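Local coordinates for AlkZ (Streptomyces sahachiroi, PDB 5UUJ), which belongs to the AlkZ-like DNA glycosylase family, whose members are assigned to the helix-turn-helix clan, at residues R10-R19 against H268-T279; V321-V330 against V340-L349. One frame throughout, in Å; residues are numbered along the deposited sequence.

Contacts 1 and 2 sit next to each other on one flank of the chain, their centres about 20 Å apart. Contact 1 joins the N-terminal helix to residues 268-279, a short helix and the extended residues that lead into strand 281-284. Contact 2 lies in the mixed sheet that this strand borders. The two meet at the turn of residues 323-326: Cys278 SG lies 3.4 Å from Gly325 N, and Phe13 CD2 packs 3.6 Å from Asp324 O. Arg10 also has a long, weak ion pair with Asp324. The centres of contacts 1 and 2 lie about 22 and 23 Å from the centre of the chain, and neither includes a ligand.

Contact 1 (R10-R19 against H268-T279); sequences RQVFAWRMQR and HAEELAATAPCT
Glu271 OE1 is gripped from the N-terminal helix by Trp15 NE1, at 2.7 Å, and by a weak bond from Gln18 NE2. The indole uses the carboxylate's anti lone pair, with the oxygen tilted 23° from the ring plane. A water donates to the same OE1 and to Gln18 OE1, and accepts from Arg19 NH1. The contact is a helix packed across a short helix and the extended chain that follows it; the axes of helices 10-19 and 269-274 come within 9.3 Å.

With chi1 at -179° the Trp15 ring swings away from its own backbone N and out to this carboxylate. Leu272 comes over one face of the indole, and its CD1 packs 3.8 Å from Trp15 CB. His268 ND1 is at the indole edge, 3.5 Å from Trp15 CZ2. The Arg19 guanidinium has His268 over one face, while its NE bonds to Gly217. Opposite charge on Arg19 may add to the pull on Glu271, though no N-H points at OE1.

Further along, the Gln11 amide reaches two backbone carbonyls of residues 273-275. Its NE2 donates to Thr275 O at 2.9 Å, in the carbonyl plane and in its own amide plane, and more weakly to Ala273 O. Ala14 CB packs on Thr275 CG2, and selenium of Met17 meets Cys278 SG. Arg10 O takes Ala14 N and Cys278 N from opposite faces of its plane. The Arg10 guanidinium turns back side-on to Cys278 O, with NE at 3.0 Å and NH2 at 2.8 Å.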
loop_
_atom_site.group_PDB
_atom_site.type_symbol
_atom_site.label_atom_id
_atom_site.label_comp_id
_atom_site.label_asym_id
_atom_site.label_seq_id
_atom_site.Cartn_x
_atom_site.Cartn_y
_atom_site.Cartn_z
ATOM N N ARG A 10 -11.151 20.113 -1.486
ATOM C CA ARG A 10 -10.793 20.291 -0.084
ATOM C C ARG A 10 -11.790 19.586 0.837
ATOM O O ARG A 10 -11.433 19.184 1.939
ATOM C CB ARG A 10 -10.688 21.775 0.257
ATOM C CG ARG A 10 -9.386 22.388 -0.238
ATOM C CD ARG A 10 -9.273 23.864 0.077
ATOM N NE ARG A 10 -9.119 24.116 1.506
ATOM C CZ ARG A 10 -8.810 25.299 2.025
ATOM N NH1 ARG A 10 -8.613 26.347 1.235
ATOM N NH2 ARG A 10 -8.689 25.437 3.337
ATOM N N GLN A 11 -13.030 19.423 0.386
ATOM C CA GLN A 11 -13.959 18.534 1.076
ATOM C C GLN A 11 -13.446 17.099 1.012
ATOM O O GLN A 11 -13.367 16.413 2.031
ATOM C CB GLN A 11 -15.356 18.606 0.470
ATOM C CG GLN A 11 -16.174 19.797 0.914
ATOM C CD GLN A 11 -17.624 19.677 0.494
ATOM O OE1 GLN A 11 -17.935 19.645 -0.700
ATOM N NE2 GLN A 11 -18.520 19.595 1.472
ATOM N N VAL A 12 -13.098 16.656 -0.194
ATOM C CA VAL A 12 -12.610 15.300 -0.412
ATOM C C VAL A 12 -11.361 15.028 0.427
ATOM O O VAL A 12 -11.249 13.976 1.052
ATOM C CB VAL A 12 -12.306 15.049 -1.909
ATOM C CG1 VAL A 12 -11.538 13.741 -2.117
ATOM C CG2 VAL A 12 -13.604 15.028 -2.712
ATOM N N PHE A 13 -10.433 15.979 0.454
ATOM C CA PHE A 13 -9.190 15.806 1.201
ATOM C C PHE A 13 -9.465 15.623 2.689
ATOM O O PHE A 13 -8.888 14.743 3.332
ATOM C CB PHE A 13 -8.256 17.000 0.994
ATOM C CG PHE A 13 -7.811 17.191 -0.427
ATOM C CD1 PHE A 13 -7.739 16.118 -1.304
ATOM C CD2 PHE A 13 -7.466 18.449 -0.889
ATOM C CE1 PHE A 13 -7.328 16.298 -2.610
ATOM C CE2 PHE A 13 -7.053 18.635 -2.198
ATOM C CZ PHE A 13 -6.986 17.557 -3.057
ATOM N N ALA A 14 -10.345 16.460 3.230
ATOM C CA ALA A 14 -10.711 16.377 4.638
ATOM C C ALA A 14 -11.378 15.040 4.949
ATOM O O ALA A 14 -11.103 14.424 5.979
ATOM C CB ALA A 14 -11.630 17.524 5.015
ATOM N N TRP A 15 -12.254 14.595 4.054
ATOM C CA TRP A 15 -12.962 13.338 4.250
ATOM C C TRP A 15 -11.988 12.162 4.207
ATOM O O TRP A 15 -12.048 11.267 5.051
ATOM C CB TRP A 15 -14.052 13.160 3.193
ATOM C CG TRP A 15 -14.828 11.895 3.375
ATOM C CD1 TRP A 15 -15.871 11.691 4.230
ATOM C CD2 TRP A 15 -14.616 10.652 2.694
ATOM N NE1 TRP A 15 -16.319 10.399 4.126
ATOM C CE2 TRP A 15 -15.566 9.739 3.190
ATOM C CE3 TRP A 15 -13.715 10.223 1.718
ATOM C CZ2 TRP A 15 -15.643 8.422 2.741
ATOM C CZ3 TRP A 15 -13.794 8.912 1.271
ATOM C CH2 TRP A 15 -14.752 8.030 1.783
ATOM N N ARG A 16 -11.087 12.178 3.229
ATOM C CA ARG A 16 -10.065 11.141 3.116
ATOM C C ARG A 16 -9.210 11.076 4.378
ATOM O O ARG A 16 -8.930 9.993 4.890
ATOM C CB ARG A 16 -9.174 11.388 1.897
ATOM C CG ARG A 16 -9.834 11.071 0.567
ATOM C CD ARG A 16 -8.963 11.492 -0.600
ATOM N NE ARG A 16 -9.573 11.158 -1.884
ATOM C CZ ARG A 16 -9.097 11.541 -3.066
ATOM N NH1 ARG A 16 -8.000 12.279 -3.137
ATOM N NH2 ARG A 16 -9.725 11.189 -4.178
HETATM N N MSE A 17 -8.803 12.236 4.881
HETATM C CA MSE A 17 -7.952 12.283 6.062
HETATM C C MSE A 17 -8.685 11.804 7.309
HETATM O O MSE A 17 -8.066 11.304 8.248
HETATM C CB MSE A 17 -7.421 13.697 6.275
HETATM C CG MSE A 17 -6.304 14.056 5.313
HETATM SE SE MSE A 17 -5.487 15.764 5.749
HETATM C CE MSE A 17 -3.641 15.336 5.297
ATOM N N GLN A 18 -10.001 11.957 7.318
ATOM C CA GLN A 18 -10.810 11.407 8.389
ATOM C C GLN A 18 -10.813 9.883 8.281
ATOM O O GLN A 18 -10.583 9.180 9.265
ATOM C CB GLN A 18 -12.231 11.974 8.338
ATOM C CG GLN A 18 -13.184 11.374 9.354
ATOM C CD GLN A 18 -14.060 10.278 8.765
ATOM O OE1 GLN A 18 -14.007 9.125 9.194
ATOM N NE2 GLN A 18 -14.878 10.638 7.780
ATOM N N ARG A 19 -11.044 9.375 7.077
ATOM C CA ARG A 19 -11.084 7.933 6.856
ATOM C C ARG A 19 -9.726 7.276 7.106
ATOM O O ARG A 19 -9.668 6.120 7.516
ATOM C CB ARG A 19 -11.554 7.623 5.434
ATOM C CG ARG A 19 -12.956 8.122 5.111
ATOM C CD ARG A 19 -14.020 7.383 5.894
ATOM N NE ARG A 19 -14.045 5.957 5.583
ATOM C CZ ARG A 19 -14.752 5.056 6.256
ATOM N NH1 ARG A 19 -15.500 5.425 7.289
ATOM N NH2 ARG A 19 -14.712 3.781 5.897
ATOM N N HIS A 268 -21.322 6.741 1.857
ATOM C CA HIS A 268 -20.454 7.832 2.300
ATOM C C HIS A 268 -20.802 9.170 1.644
ATOM O O HIS A 268 -20.158 10.184 1.916
ATOM C CB HIS A 268 -18.989 7.493 2.005
ATOM C CG HIS A 268 -18.466 6.332 2.788
ATOM N ND1 HIS A 268 -17.497 5.483 2.300
ATOM C CD2 HIS A 268 -18.775 5.882 4.028
ATOM C CE1 HIS A 268 -17.232 4.556 3.206
ATOM N NE2 HIS A 268 -17.992 4.777 4.261
ATOM N N ALA A 269 -21.815 9.172 0.783
ATOM C CA ALA A 269 -22.165 10.358 0.006
ATOM C C ALA A 269 -22.575 11.539 0.893
ATOM O O ALA A 269 -22.031 12.634 0.764
ATOM C CB ALA A 269 -23.281 10.029 -0.974
ATOM N N GLU A 270 -23.532 11.309 1.790
ATOM C CA GLU A 270 -24.033 12.363 2.673
ATOM C C GLU A 270 -22.943 12.879 3.603
ATOM O O GLU A 270 -22.832 14.080 3.846
ATOM C CB GLU A 270 -25.214 11.847 3.496
ATOM C CG GLU A 270 -26.457 11.553 2.673
ATOM C CD GLU A 270 -27.067 12.807 2.071
ATOM O OE1 GLU A 270 -27.147 13.833 2.781
ATOM O OE2 GLU A 270 -27.460 12.767 0.885
ATOM N N GLU A 271 -22.149 11.952 4.122
ATOM C CA GLU A 271 -21.029 12.271 4.993
ATOM C C GLU A 271 -20.029 13.200 4.305
ATOM O O GLU A 271 -19.553 14.170 4.902
ATOM C CB GLU A 271 -20.347 10.975 5.426
ATOM C CG GLU A 271 -19.203 11.136 6.395
ATOM C CD GLU A 271 -18.648 9.794 6.841
ATOM O OE1 GLU A 271 -17.582 9.388 6.330
ATOM O OE2 GLU A 271 -19.285 9.142 7.695
ATOM N N LEU A 272 -19.720 12.900 3.046
ATOM C CA LEU A 272 -18.785 13.707 2.270
ATOM C C LEU A 272 -19.325 15.117 2.063
ATOM O O LEU A 272 -18.600 16.098 2.237
ATOM C CB LEU A 272 -18.502 13.047 0.916
ATOM C CG LEU A 272 -17.720 13.872 -0.110
ATOM C CD1 LEU A 272 -16.347 14.256 0.432
ATOM C CD2 LEU A 272 -17.591 13.115 -1.430
ATOM N N ALA A 273 -20.598 15.212 1.697
ATOM C CA ALA A 273 -21.228 16.502 1.426
ATOM C C ALA A 273 -21.218 17.419 2.651
ATOM O O ALA A 273 -21.199 18.643 2.517
ATOM C CB ALA A 273 -22.659 16.296 0.941
ATOM N N ALA A 274 -21.226 16.822 3.839
ATOM C CA ALA A 274 -21.288 17.581 5.084
ATOM C C ALA A 274 -19.901 17.891 5.643
ATOM O O ALA A 274 -19.776 18.625 6.620
ATOM C CB ALA A 274 -22.106 16.822 6.117
ATOM N N THR A 275 -18.862 17.331 5.030
ATOM C CA THR A 275 -17.498 17.531 5.516
ATOM C C THR A 275 -17.000 18.933 5.174
ATOM O O THR A 275 -17.130 19.386 4.037
ATOM C CB THR A 275 -16.529 16.483 4.930
ATOM O OG1 THR A 275 -16.994 15.167 5.253
ATOM C CG2 THR A 275 -15.119 16.667 5.490
ATOM N N ALA A 276 -16.438 19.613 6.169
ATOM C CA ALA A 276 -15.903 20.953 5.973
ATOM C C ALA A 276 -14.580 20.891 5.209
ATOM O O ALA A 276 -13.810 19.952 5.395
ATOM C CB ALA A 276 -15.712 21.650 7.310
ATOM N N PRO A 277 -14.318 21.889 4.344
ATOM C CA PRO A 277 -13.083 21.928 3.551
ATOM C C PRO A 277 -11.820 21.740 4.387
ATOM O O PRO A 277 -11.714 22.275 5.488
ATOM C CB PRO A 277 -13.114 23.327 2.927
ATOM C CG PRO A 277 -14.544 23.667 2.842
ATOM C CD PRO A 277 -15.201 23.029 4.030
ATOM N N CYS A 278 -10.870 20.983 3.851
ATOM C CA CYS A 278 -9.646 20.649 4.566
ATOM C C CYS A 278 -8.829 21.889 4.931
ATOM O O CYS A 278 -8.615 22.771 4.095
ATOM C CB CYS A 278 -8.792 19.696 3.722
ATOM S SG CYS A 278 -7.359 18.987 4.578
ATOM N N THR A 279 -8.393 21.948 6.188
ATOM C CA THR A 279 -7.451 22.963 6.654
ATOM C C THR A 279 -6.381 22.322 7.535
ATOM O O THR A 279 -6.624 21.293 8.161
ATOM C CB THR A 279 -8.145 24.080 7.460
ATOM O OG1 THR A 279 -8.810 23.511 8.595
ATOM C CG2 THR A 279 -9.154 24.826 6.604
HETATM O O HOH W 1 -16.404 7.876 8.419
#

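Contact 2 (V321-V330 against V340-L349); sequences VVKDGRVVGV and VTPFPDTERL
This is a hairpin contact inside the mixed sheet, where strand 326-334 pairs antiparallel with strand 337-342 and the chain then turns back over it. Val330 and Thr341 form a hydrogen-bonded pair. Thr341 N donates to Val330 O at 2.8 Å, and Val330 N donates to Thr341 O. Gly329 and Pro342 follow as a non-hydrogen-bonded pair, with CA atoms only 3.9 Å apart.

Val328 O, still on strand 326-334, holds the chain that follows strand 337-342. It accepts from Phe343 N at 3.1 Å, in a nearly straight bond of 172°, and from Thr346 OG1 at 2.7 Å. At chi1 -70° Thr346 turns OG1 to this oxygen and CG2 onto Val328 CB. These two bonds fix both ends of the type I turn from Phe343 to Thr346.

The Phe343 ring lies flat against the backbone at Gly329. Gly329 CA stands 3.7 Å from the ring centroid, 14° off the normal, a CH-pi contact. Val328 C and Gly329 N lie over the same face, offset toward its rim, and Val327 CG1 touches CZ. His306 also stacks on Phe343.

Val321 packs on Val340 and Leu349. At the turn of residues 323-326, Lys323 NZ forms a long salt bridge to Glu347 OE1, 3.8 Å away, and a second salt bridge, with a weak hydrogen bond, to Asp324 OD2. Lys323 and Asp324 belong to a type I' turn from Lys323 to Arg326, the tight connection of a two-residue beta hairpin. Strands 320-323, 326-334 and 337-342 thus make an antiparallel beta meander.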
loop_
_atom_site.group_PDB
_atom_site.type_symbol
_atom_site.label_atom_id
_atom_site.label_comp_id
_atom_site.label_asym_id
_atom_site.label_seq_id
_atom_site.Cartn_x
_atom_site.Cartn_y
_atom_site.Cartn_z
ATOM N N VAL A 321 5.019 17.388 3.077
ATOM C CA VAL A 321 4.265 18.359 3.848
ATOM C C VAL A 321 2.916 18.551 3.173
ATOM O O VAL A 321 2.850 19.003 2.028
ATOM C CB VAL A 321 4.994 19.712 3.936
ATOM C CG1 VAL A 321 4.251 20.666 4.868
ATOM C CG2 VAL A 321 6.426 19.514 4.394
ATOM N N VAL A 322 1.847 18.198 3.875
ATOM C CA VAL A 322 0.498 18.379 3.354
ATOM C C VAL A 322 -0.165 19.579 4.025
ATOM O O VAL A 322 -0.270 19.635 5.250
ATOM C CB VAL A 322 -0.361 17.120 3.566
ATOM C CG1 VAL A 322 -1.726 17.294 2.922
ATOM C CG2 VAL A 322 0.336 15.899 2.985
ATOM N N LYS A 323 -0.594 20.540 3.210
ATOM C CA LYS A 323 -1.312 21.715 3.696
ATOM C C LYS A 323 -2.661 21.829 2.998
ATOM O O LYS A 323 -2.731 21.909 1.772
ATOM C CB LYS A 323 -0.495 22.991 3.474
ATOM C CG LYS A 323 -1.227 24.262 3.898
ATOM C CD LYS A 323 -0.295 25.457 3.986
ATOM C CE LYS A 323 -1.017 26.689 4.519
ATOM N NZ LYS A 323 -2.096 27.159 3.603
ATOM N N ASP A 324 -3.727 21.839 3.793
ATOM C CA ASP A 324 -5.092 21.872 3.278
ATOM C C ASP A 324 -5.347 20.710 2.316
ATOM O O ASP A 324 -6.132 20.840 1.379
ATOM C CB ASP A 324 -5.382 23.208 2.580
ATOM C CG ASP A 324 -5.153 24.410 3.488
ATOM O OD1 ASP A 324 -5.099 24.230 4.722
ATOM O OD2 ASP A 324 -5.028 25.539 2.967
ATOM N N GLY A 325 -4.673 19.586 2.549
ATOM C CA GLY A 325 -4.878 18.381 1.763
ATOM C C GLY A 325 -3.941 18.215 0.575
ATOM O O GLY A 325 -3.881 17.139 -0.017
ATOM N N ARG A 326 -3.219 19.276 0.223
ATOM C CA ARG A 326 -2.319 19.260 -0.929
ATOM C C ARG A 326 -0.857 19.174 -0.503
ATOM O O ARG A 326 -0.470 19.740 0.517
ATOM C CB ARG A 326 -2.524 20.511 -1.788
ATOM C CG ARG A 326 -3.886 20.599 -2.446
ATOM C CD ARG A 326 -4.014 21.842 -3.318
ATOM N NE ARG A 326 -3.096 21.822 -4.457
ATOM C CZ ARG A 326 -1.928 22.464 -4.512
ATOM N NH1 ARG A 326 -1.504 23.207 -3.495
ATOM N NH2 ARG A 326 -1.180 22.366 -5.602
ATOM N N VAL A 327 -0.045 18.479 -1.296
ATOM C CA VAL A 327 1.393 18.408 -1.052
ATOM C C VAL A 327 2.031 19.745 -1.423
ATOM O O VAL A 327 1.896 20.205 -2.554
ATOM C CB VAL A 327 2.053 17.265 -1.855
ATOM C CG1 VAL A 327 3.574 17.257 -1.661
ATOM C CG2 VAL A 327 1.463 15.929 -1.448
ATOM N N VAL A 328 2.711 20.367 -0.461
ATOM C CA VAL A 328 3.300 21.691 -0.663
ATOM C C VAL A 328 4.798 21.713 -0.364
ATOM O O VAL A 328 5.418 22.781 -0.336
ATOM C CB VAL A 328 2.607 22.752 0.219
ATOM C CG1 VAL A 328 1.174 22.972 -0.235
ATOM C CG2 VAL A 328 2.652 22.348 1.685
ATOM N N GLY A 329 5.375 20.537 -0.144
ATOM C CA GLY A 329 6.795 20.426 0.124
ATOM C C GLY A 329 7.196 19.036 0.582
ATOM O O GLY A 329 6.362 18.134 0.662
ATOM N N VAL A 330 8.484 18.869 0.871
ATOM C CA VAL A 330 9.014 17.618 1.404
ATOM C C VAL A 330 9.788 17.889 2.688
ATOM O O VAL A 330 10.080 19.040 3.016
ATOM C CB VAL A 330 9.948 16.911 0.401
ATOM C CG1 VAL A 330 9.191 16.534 -0.868
ATOM C CG2 VAL A 330 11.156 17.793 0.075
ATOM N N VAL A 340 12.464 20.958 6.779
ATOM C CA VAL A 340 11.358 21.131 5.844
ATOM C C VAL A 340 11.802 21.957 4.643
ATOM O O VAL A 340 12.377 23.032 4.800
ATOM C CB VAL A 340 10.151 21.821 6.517
ATOM C CG1 VAL A 340 9.025 22.033 5.512
ATOM C CG2 VAL A 340 9.659 20.998 7.695
ATOM N N THR A 341 11.527 21.442 3.448
ATOM C CA THR A 341 11.828 22.144 2.204
ATOM C C THR A 341 10.543 22.367 1.408
ATOM O O THR A 341 10.139 21.505 0.627
ATOM C CB THR A 341 12.834 21.361 1.337
ATOM O OG1 THR A 341 13.981 21.008 2.120
ATOM C CG2 THR A 341 13.277 22.195 0.139
ATOM N N PRO A 342 9.881 23.518 1.613
ATOM C CA PRO A 342 8.683 23.796 0.815
ATOM C C PRO A 342 9.019 24.054 -0.646
ATOM O O PRO A 342 10.153 24.413 -0.960
ATOM C CB PRO A 342 8.107 25.055 1.470
ATOM C CG PRO A 342 9.273 25.714 2.106
ATOM C CD PRO A 342 10.161 24.600 2.572
ATOM N N PHE A 343 8.043 23.864 -1.525
ATOM C CA PHE A 343 8.208 24.216 -2.925
ATOM C C PHE A 343 8.327 25.735 -3.049
ATOM O O PHE A 343 7.897 26.463 -2.154
ATOM C CB PHE A 343 7.031 23.699 -3.756
ATOM C CG PHE A 343 6.815 22.215 -3.648
ATOM C CD1 PHE A 343 7.887 21.352 -3.475
ATOM C CD2 PHE A 343 5.539 21.683 -3.719
ATOM C CE1 PHE A 343 7.688 19.985 -3.377
ATOM C CE2 PHE A 343 5.333 20.318 -3.622
ATOM C CZ PHE A 343 6.409 19.468 -3.451
ATOM N N PRO A 344 8.916 26.216 -4.156
ATOM C CA PRO A 344 9.119 27.656 -4.365
ATOM C C PRO A 344 7.855 28.502 -4.210
ATOM O O PRO A 344 7.913 29.560 -3.586
ATOM C CB PRO A 344 9.635 27.722 -5.807
ATOM C CG PRO A 344 10.318 26.426 -6.016
ATOM C CD PRO A 344 9.522 25.417 -5.238
ATOM N N ASP A 345 6.737 28.042 -4.763
ATOM C CA ASP A 345 5.507 28.834 -4.781
ATOM C C ASP A 345 4.570 28.493 -3.625
ATOM O O ASP A 345 3.380 28.802 -3.672
ATOM C CB ASP A 345 4.776 28.636 -6.110
ATOM C CG ASP A 345 4.250 27.224 -6.282
ATOM O OD1 ASP A 345 4.808 26.296 -5.657
ATOM O OD2 ASP A 345 3.278 27.039 -7.047
ATOM N N THR A 346 5.107 27.859 -2.588
ATOM C CA THR A 346 4.302 27.444 -1.444
ATOM C C THR A 346 4.137 28.593 -0.452
ATOM O O THR A 346 5.060 29.377 -0.232
ATOM C CB THR A 346 4.929 26.220 -0.738
ATOM O OG1 THR A 346 4.790 25.066 -1.574
ATOM C CG2 THR A 346 4.258 25.936 0.595
ATOM N N GLU A 347 2.949 28.682 0.138
ATOM C CA GLU A 347 2.639 29.716 1.117
ATOM C C GLU A 347 3.486 29.541 2.373
ATOM O O GLU A 347 3.888 28.428 2.702
ATOM C CB GLU A 347 1.154 29.669 1.475
ATOM C CG GLU A 347 0.598 30.977 2.009
ATOM C CD GLU A 347 -0.763 30.805 2.660
ATOM O OE1 GLU A 347 -1.741 30.521 1.937
ATOM O OE2 GLU A 347 -0.853 30.947 3.898
ATOM N N ARG A 348 3.750 30.640 3.076
ATOM C CA ARG A 348 4.537 30.587 4.307
ATOM C C ARG A 348 3.898 29.649 5.326
ATOM O O ARG A 348 2.754 29.846 5.731
ATOM C CB ARG A 348 4.691 31.984 4.912
ATOM C CG ARG A 348 6.123 32.491 4.944
ATOM C CD ARG A 348 6.200 33.876 5.569
ATOM N NE ARG A 348 7.552 34.432 5.532
ATOM C CZ ARG A 348 7.874 35.649 5.963
ATOM N NH1 ARG A 348 6.945 36.451 6.469
ATOM N NH2 ARG A 348 9.130 36.069 5.889
ATOM N N LEU A 349 4.646 28.629 5.735
ATOM C CA LEU A 349 4.146 27.641 6.684
ATOM C C LEU A 349 4.210 28.184 8.113
ATOM O O LEU A 349 5.277 28.602 8.561
ATOM C CB LEU A 349 4.954 26.348 6.582
ATOM C CG LEU A 349 5.116 25.766 5.174
ATOM C CD1 LEU A 349 5.978 24.516 5.205
ATOM C CD2 LEU A 349 3.763 25.463 4.550
#